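Local coordinates for protein chitinase A (Pteris ryukyuensis, PDB 4RL3) that probably hydrolyses the glycosidic bonds of chitin through this catalytic domain, a family 18 glycoside hydrolase module of a class III chitinase from a fern, at residues Q195-Y200 / L230-Q235; T202-Y207 / A211-S216. One frame throughout, in Å; residues are numbered along the deposited sequence.

Contact 1: residues Q195-Y200 / L230-Q235; sequences QYVSLY and LSACQQ
Y196 and V197 meet A232 where two helices of the TIM-barrel fold cross. Helix 193-206 and helix 226-238 follow one another around the outside of the barrel, with strand 215-218 between them in the chain. Their short segments cross at -61°, with axes 9.2 Å apart. A232, with only a methyl, lies at the crossing, where its CA is 5.8 Å from V197 CA.

Y196 comes first. Its CG is anti to the backbone N (chi1 -169°), which sends the ring inward past A232. The methyl CB of A232 meets the ring obliquely, 3.6 Å from Y196 CD1. Beyond this touch the phenol reaches the barrel wall, where Y196 OH hydrogen-bonds the backbone O of S216. The ring also meets that of F184.

V197 follows on the more open side. Its CG2 methyl, beside the backbone N, faces the other helix. It packs on A232 CB at 3.9 Å. The extended, exposed side chain of Q235 crosses V197 at about a right angle. There the amide oxygen Q235 OE1 lies 3.5 Å from V197 CG2.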
ATOM      1  N   GLN A 195      16.815 -16.169   5.635  1.00  7.70           N
ATOM      2  CA  GLN A 195      16.039 -16.346   4.410  1.00  7.44           C
ATOM      3  C   GLN A 195      15.322 -15.051   4.018  1.00  7.07           C
ATOM      4  O   GLN A 195      15.260 -14.711   2.841  1.00  7.15           O
ATOM      5  CB  GLN A 195      15.009 -17.451   4.556  1.00  7.57           C
ATOM      6  CG  GLN A 195      15.615 -18.846   4.580  1.00  7.82           C
ATOM      7  CD  GLN A 195      14.567 -19.908   4.803  1.00  8.18           C
ATOM      8  OE1 GLN A 195      13.751 -19.822   5.732  1.00  8.69           O
ATOM      9  NE2 GLN A 195      14.565 -20.919   3.949  1.00  8.18           N
ATOM     10  N   TYR A 196      14.787 -14.337   5.004  1.00  6.81           N
ATOM     11  CA  TYR A 196      14.094 -13.085   4.719  1.00  6.40           C
ATOM     12  C   TYR A 196      15.028 -12.069   4.067  1.00  6.34           C
ATOM     13  O   TYR A 196      14.644 -11.367   3.119  1.00  5.86           O
ATOM     14  CB  TYR A 196      13.487 -12.492   5.986  1.00  6.23           C
ATOM     15  CG  TYR A 196      12.538 -11.331   5.736  1.00  6.02           C
ATOM     16  CD1 TYR A 196      13.024 -10.048   5.485  1.00  5.95           C
ATOM     17  CD2 TYR A 196      11.157 -11.520   5.758  1.00  6.00           C
ATOM     18  CE1 TYR A 196      12.157  -8.992   5.259  1.00  5.89           C
ATOM     19  CE2 TYR A 196      10.280 -10.469   5.515  1.00  5.92           C
ATOM     20  CZ  TYR A 196      10.797  -9.209   5.276  1.00  5.89           C
ATOM     21  OH  TYR A 196       9.955  -8.147   5.059  1.00  5.78           O
ATOM     22  N   VAL A 197      16.241 -11.958   4.593  1.00  6.32           N
ATOM     23  CA  VAL A 197      17.231 -11.068   4.006  1.00  6.29           C
ATOM     24  C   VAL A 197      17.482 -11.469   2.544  1.00  6.23           C
ATOM     25  O   VAL A 197      17.535 -10.616   1.656  1.00  6.18           O
ATOM     26  CB  VAL A 197      18.543 -11.043   4.819  1.00  6.45           C
ATOM     27  CG1 VAL A 197      19.618 -10.278   4.087  1.00  6.50           C
ATOM     28  CG2 VAL A 197      18.298 -10.421   6.189  1.00  6.49           C
ATOM     29  N   SER A 198      17.615 -12.768   2.287  1.00  6.28           N
ATOM     30  CA  SER A 198      17.799 -13.238   0.911  1.00  6.23           C
ATOM     31  C   SER A 198      16.590 -12.903   0.019  1.00  5.96           C
ATOM     32  O   SER A 198      16.749 -12.443  -1.118  1.00  5.90           O
ATOM     33  CB  SER A 198      18.055 -14.747   0.889  1.00  6.41           C
ATOM     34  OG  SER A 198      19.263 -15.086   1.558  1.00  6.91           O
ATOM     35  N   LEU A 199      15.395 -13.121   0.543  1.00  5.70           N
ATOM     36  CA  LEU A 199      14.165 -12.851  -0.207  1.00  5.60           C
ATOM     37  C   LEU A 199      14.026 -11.361  -0.503  1.00  5.52           C
ATOM     38  O   LEU A 199      13.579 -10.963  -1.592  1.00  5.48           O
ATOM     39  CB  LEU A 199      12.944 -13.336   0.574  1.00  5.66           C
ATOM     40  CG  LEU A 199      12.846 -14.850   0.761  1.00  5.72           C
ATOM     41  CD1 LEU A 199      11.843 -15.186   1.848  1.00  5.75           C
ATOM     42  CD2 LEU A 199      12.484 -15.532  -0.541  1.00  5.81           C
ATOM     43  N   TYR A 200      14.414 -10.538   0.473  1.00  5.50           N
ATOM     44  CA  TYR A 200      14.411  -9.101   0.297  1.00  5.50           C
ATOM     45  C   TYR A 200      15.379  -8.685  -0.814  1.00  5.67           C
ATOM     46  O   TYR A 200      15.041  -7.863  -1.665  1.00  5.55           O
ATOM     47  CB  TYR A 200      14.740  -8.366   1.617  1.00  5.42           C
ATOM     48  CG  TYR A 200      14.805  -6.878   1.380  1.00  5.33           C
ATOM     49  CD1 TYR A 200      15.979  -6.282   0.924  1.00  5.33           C
ATOM     50  CD2 TYR A 200      13.679  -6.079   1.531  1.00  5.26           C
ATOM     51  CE1 TYR A 200      16.027  -4.930   0.651  1.00  5.36           C
ATOM     52  CE2 TYR A 200      13.721  -4.726   1.258  1.00  5.33           C
ATOM     53  CZ  TYR A 200      14.901  -4.160   0.822  1.00  5.36           C
ATOM     54  OH  TYR A 200      14.965  -2.821   0.509  1.00  5.57           O
ATOM     55  N   LEU A 230      11.466  -8.480  11.948  1.00  8.31           N
ATOM     56  CA  LEU A 230      12.120  -7.354  12.597  1.00  8.78           C
ATOM     57  C   LEU A 230      13.617  -7.611  12.799  1.00  8.97           C
ATOM     58  O   LEU A 230      14.433  -6.711  12.615  1.00  8.91           O
ATOM     59  CB  LEU A 230      11.405  -6.973  13.904  1.00  8.83           C
ATOM     60  CG  LEU A 230      10.044  -6.308  13.660  1.00  8.88           C
ATOM     61  CD1 LEU A 230       9.131  -6.410  14.871  1.00  9.09           C
ATOM     62  CD2 LEU A 230      10.220  -4.868  13.217  1.00  8.78           C
ATOM     63  N   SER A 231      13.971  -8.856  13.114  1.00  9.40           N
ATOM     64  CA  SER A 231      15.377  -9.245  13.193  1.00 10.16           C
ATOM     65  C   SER A 231      16.105  -9.086  11.849  1.00  9.99           C
ATOM     66  O   SER A 231      17.192  -8.511  11.786  1.00  9.79           O
ATOM     67  CB  SER A 231      15.500 -10.675  13.713  1.00 10.67           C
ATOM     68  OG  SER A 231      15.090 -10.754  15.062  1.00 12.25           O
ATOM     69  N   ALA A 232      15.481  -9.555  10.777  1.00  9.81           N
ATOM     70  CA  ALA A 232      16.028  -9.360   9.431  1.00  9.78           C
ATOM     71  C   ALA A 232      16.166  -7.885   9.088  1.00  9.92           C
ATOM     72  O   ALA A 232      17.137  -7.464   8.474  1.00 10.02           O
ATOM     73  CB  ALA A 232      15.146 -10.046   8.398  1.00  9.53           C
ATOM     74  N   CYS A 233      15.175  -7.092   9.484  1.00  9.84           N
ATOM     75  CA  CYS A 233      15.195  -5.666   9.215  1.00 10.02           C
ATOM     76  C   CYS A 233      16.363  -4.962   9.912  1.00 10.65           C
ATOM     77  O   CYS A 233      16.902  -3.999   9.393  1.00 10.43           O
ATOM     78  CB  CYS A 233      13.871  -5.024   9.619  1.00  9.89           C
ATOM     79  SG  CYS A 233      12.533  -5.335   8.447  1.00  9.52           S
ATOM     80  N   GLN A 234      16.741  -5.443  11.096  1.00 11.75           N
ATOM     81  CA  GLN A 234      17.908  -4.890  11.794  1.00 13.14           C
ATOM     82  C   GLN A 234      19.195  -5.104  10.976  1.00 12.85           C
ATOM     83  O   GLN A 234      20.055  -4.214  10.917  1.00 12.13           O
ATOM     84  CB  GLN A 234      18.025  -5.467  13.216  1.00 14.92           C
ATOM     85  CG  GLN A 234      19.186  -4.912  14.044  1.00 16.61           C
ATOM     86  CD  GLN A 234      19.228  -3.391  14.096  1.00 18.23           C
ATOM     87  OE1 GLN A 234      18.308  -2.750  14.612  1.00 20.58           O
ATOM     88  NE2 GLN A 234      20.296  -2.802  13.556  1.00 19.04           N
ATOM     89  N   GLN A 235      19.298  -6.246  10.303  1.00 12.88           N
ATOM     90  CA  GLN A 235      20.453  -6.522   9.441  1.00 13.38           C
ATOM     91  C   GLN A 235      20.479  -5.589   8.236  1.00 12.71           C
ATOM     92  O   GLN A 235      21.507  -5.017   7.911  1.00 12.58           O
ATOM     93  CB  GLN A 235      20.432  -7.959   8.946  1.00 14.30           C
ATOM     94  CG  GLN A 235      20.601  -9.001  10.034  1.00 15.42           C
ATOM     95  CD  GLN A 235      20.541 -10.406   9.476  1.00 17.11           C
ATOM     96  OE1 GLN A 235      21.023 -10.671   8.365  1.00 17.93           O
ATOM     97  NE2 GLN A 235      19.941 -11.317  10.232  1.00 17.92           N
TER

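Contact 2: residues T202-Y207 / A211-S216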
ATOM      1  N   THR A 202      16.381 -10.444  -3.356  1.00  5.64           N
ATOM      2  CA  THR A 202      15.860 -10.868  -4.641  1.00  5.67           C
ATOM      3  C   THR A 202      14.762  -9.923  -5.128  1.00  5.56           C
ATOM      4  O   THR A 202      14.768  -9.488  -6.289  1.00  5.43           O
ATOM      5  CB  THR A 202      15.336 -12.309  -4.565  1.00  5.65           C
ATOM      6  OG1 THR A 202      16.443 -13.206  -4.336  1.00  5.77           O
ATOM      7  CG2 THR A 202      14.634 -12.692  -5.864  1.00  5.69           C
ATOM      8  N   ALA A 203      13.816  -9.607  -4.249  1.00  5.66           N
ATOM      9  CA  ALA A 203      12.744  -8.674  -4.609  1.00  5.58           C
ATOM     10  C   ALA A 203      13.302  -7.298  -4.942  1.00  5.66           C
ATOM     11  O   ALA A 203      12.925  -6.668  -5.948  1.00  5.25           O
ATOM     12  CB  ALA A 203      11.728  -8.570  -3.482  1.00  5.67           C
ATOM     13  N   ALA A 204      14.236  -6.827  -4.126  1.00  5.72           N
ATOM     14  CA  ALA A 204      14.838  -5.527  -4.378  1.00  6.07           C
ATOM     15  C   ALA A 204      15.518  -5.476  -5.754  1.00  6.29           C
ATOM     16  O   ALA A 204      15.432  -4.462  -6.457  1.00  6.32           O
ATOM     17  CB  ALA A 204      15.824  -5.177  -3.272  1.00  6.17           C
ATOM     18  N   SER A 205      16.158  -6.573  -6.164  1.00  6.61           N
ATOM     19  CA  SER A 205      16.833  -6.628  -7.465  1.00  6.98           C
ATOM     20  C   SER A 205      15.888  -6.429  -8.658  1.00  6.97           C
ATOM     21  O   SER A 205      16.336  -6.014  -9.730  1.00  7.76           O
ATOM     22  CB  SER A 205      17.594  -7.951  -7.626  1.00  7.16           C
ATOM     23  OG  SER A 205      16.730  -9.009  -7.966  1.00  7.43           O
ATOM     24  N   LYS A 206      14.598  -6.712  -8.461  1.00  6.89           N
ATOM     25  CA  LYS A 206      13.571  -6.597  -9.505  1.00  6.73           C
ATOM     26  C   LYS A 206      12.881  -5.240  -9.542  1.00  6.68           C
ATOM     27  O   LYS A 206      12.183  -4.931 -10.518  1.00  6.83           O
ATOM     28  CB  LYS A 206      12.500  -7.672  -9.296  1.00  6.74           C
ATOM     29  CG  LYS A 206      13.045  -9.090  -9.378  1.00  6.78           C
ATOM     30  CD  LYS A 206      12.055 -10.111  -8.856  1.00  6.82           C
ATOM     31  CE  LYS A 206      12.627 -11.518  -8.957  1.00  6.87           C
ATOM     32  NZ  LYS A 206      11.689 -12.534  -8.410  1.00  6.90           N
ATOM     33  N   TYR A 207      13.084  -4.436  -8.492  1.00  6.37           N
ATOM     34  CA  TYR A 207      12.376  -3.165  -8.314  1.00  6.29           C
ATOM     35  C   TYR A 207      13.351  -2.029  -8.017  1.00  6.37           C
ATOM     36  O   TYR A 207      13.138  -1.204  -7.113  1.00  6.33           O
ATOM     37  CB  TYR A 207      11.303  -3.301  -7.232  1.00  6.06           C
ATOM     38  CG  TYR A 207      10.145  -4.118  -7.723  1.00  5.95           C
ATOM     39  CD1 TYR A 207       9.195  -3.547  -8.571  1.00  5.84           C
ATOM     40  CD2 TYR A 207      10.004  -5.457  -7.387  1.00  5.81           C
ATOM     41  CE1 TYR A 207       8.135  -4.285  -9.052  1.00  5.87           C
ATOM     42  CE2 TYR A 207       8.935  -6.202  -7.857  1.00  5.84           C
ATOM     43  CZ  TYR A 207       8.007  -5.600  -8.696  1.00  5.84           C
ATOM     44  OH  TYR A 207       6.946  -6.327  -9.190  1.00  5.76           O
ATOM     45  N   ALA A 211      16.501   0.884  -3.040  1.00  5.37           N
ATOM     46  CA  ALA A 211      16.329   2.234  -2.502  1.00  5.34           C
ATOM     47  C   ALA A 211      14.882   2.552  -2.195  1.00  5.32           C
ATOM     48  O   ALA A 211      14.598   3.310  -1.279  1.00  5.43           O
ATOM     49  CB  ALA A 211      16.881   3.272  -3.473  1.00  5.37           C
ATOM     50  N   LYS A 212      13.972   1.989  -2.986  1.00  5.22           N
ATOM     51  CA  LYS A 212      12.551   2.286  -2.843  1.00  5.26           C
ATOM     52  C   LYS A 212      11.762   1.108  -2.284  1.00  5.15           C
ATOM     53  O   LYS A 212      10.543   1.186  -2.148  1.00  5.13           O
ATOM     54  CB  LYS A 212      11.977   2.670  -4.208  1.00  5.51           C
ATOM     55  CG  LYS A 212      12.537   3.963  -4.762  1.00  5.65           C
ATOM     56  CD  LYS A 212      11.921   4.305  -6.107  1.00  5.89           C
ATOM     57  CE  LYS A 212      12.186   5.749  -6.496  1.00  6.16           C
ATOM     58  NZ  LYS A 212      11.797   6.004  -7.903  1.00  6.40           N
ATOM     59  N   VAL A 213      12.430   0.005  -1.979  1.00  5.04           N
ATOM     60  CA  VAL A 213      11.721  -1.229  -1.662  1.00  5.04           C
ATOM     61  C   VAL A 213      11.606  -1.405  -0.143  1.00  5.02           C
ATOM     62  O   VAL A 213      12.593  -1.625   0.546  1.00  4.97           O
ATOM     63  CB  VAL A 213      12.385  -2.462  -2.322  1.00  5.07           C
ATOM     64  CG1 VAL A 213      11.571  -3.714  -2.037  1.00  5.14           C
ATOM     65  CG2 VAL A 213      12.517  -2.248  -3.828  1.00  5.12           C
ATOM     66  N   LEU A 214      10.380  -1.295   0.366  1.00  5.08           N
ATOM     67  CA  LEU A 214      10.125  -1.440   1.802  1.00  5.20           C
ATOM     68  C   LEU A 214      10.014  -2.901   2.212  1.00  5.06           C
ATOM     69  O   LEU A 214       9.485  -3.718   1.471  1.00  5.07           O
ATOM     70  CB  LEU A 214       8.842  -0.702   2.191  1.00  5.44           C
ATOM     71  CG  LEU A 214       8.785   0.774   1.798  1.00  5.73           C
ATOM     72  CD1 LEU A 214       7.424   1.327   2.156  1.00  5.99           C
ATOM     73  CD2 LEU A 214       9.896   1.572   2.450  1.00  5.90           C
ATOM     74  N   ALA A 215      10.526  -3.226   3.399  1.00  4.81           N
ATOM     75  CA  ALA A 215      10.274  -4.517   4.007  1.00  4.86           C
ATOM     76  C   ALA A 215       8.880  -4.504   4.583  1.00  4.78           C
ATOM     77  O   ALA A 215       8.296  -3.440   4.784  1.00  4.78           O
ATOM     78  CB  ALA A 215      11.290  -4.797   5.101  1.00  4.88           C
ATOM     79  N   SER A 216       8.337  -5.683   4.849  1.00  4.86           N
ATOM     80  CA  SER A 216       6.985  -5.792   5.381  1.00  5.06           C
ATOM     81  C   SER A 216       6.704  -7.111   6.077  1.00  5.33           C
ATOM     82  O   SER A 216       7.426  -8.115   5.910  1.00  5.51           O
ATOM     83  CB  SER A 216       5.947  -5.586   4.278  1.00  5.04           C
ATOM     84  OG  SER A 216       6.101  -6.546   3.251  1.00  4.89           O
TER
HETATM   85  O   HOH W   1      14.687   0.433  -5.489  1.00  5.69           O
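V213 packs its CG2 methyl against A204 and Y207 at the C-terminal end of helix 193-206. This is a turn from helix to strand in the TIM barrel: the chain leaves the outer helix, reverses through a short loop and enters strand 215-218 of the barrel wall. All three touching residues are buried.

The tight part gathers around one methyl. V213 CG1 is anti to the backbone N (chi1 -177°), and CG2, beside that N, is the branch that meets the helix end. CG2 sits 3.8 Å from Y207 CB and 3.5 Å from Y207 O. The Y207 ring takes no part across this contact. Its end leads away, toward P158, Y166 and T167, so only the root of the side chain touches V213.

The fit is looser along the helix. A204 CA is 4.1 Å from V213 CG2, and its methyl CB is farther, at 4.5 Å. No direct hydrogen bond joins the two segments. A water does so instead: it donates to Y207 O at 2.8 Å and accepts from K212 N at 3.0 Å. It bridges the two ends of the turn beside the apolar patch. Nearby, A211 is exposed.

On the outer side of the helix, exposed S205 turns back on its own helix. S205 OG donates to T202 O at 2.6 Å, tilted 21° from the carbonyl plane.

Helix 163-173 and strands 179-180 and 244-248 border the turn. K206 NZ forms a salt bridge with E163 of helix 163-173, the helix that Y207 also touches. V180 of strand 179-180 packs on Y207 and V213 and makes backbone hydrogen bonds with K212 and L214, while A215 makes them with G244 and F246 of strand 244-248.

Overall arrangement
Both contacts use helix 193-206. Contact 1 joins it to the next outer helix, 226-238, and contact 2 joins its C-terminal end to the run that enters strand 215-218. Contact 2 is nested within the chain loop closed by contact 1, and their centres lie about 12 Å apart. Contact 1 is partly buried, with apolar packing inside and a glutamine at its exposed border. Contact 2 is a buried methyl patch with a water bridge across its turn. Two phenols on the shared helix tie them together: Y200 OH hydrogen-bonds V213 O, and Y196 is the second, reaching strand 215-218. C233 SG also packs on A215 CB.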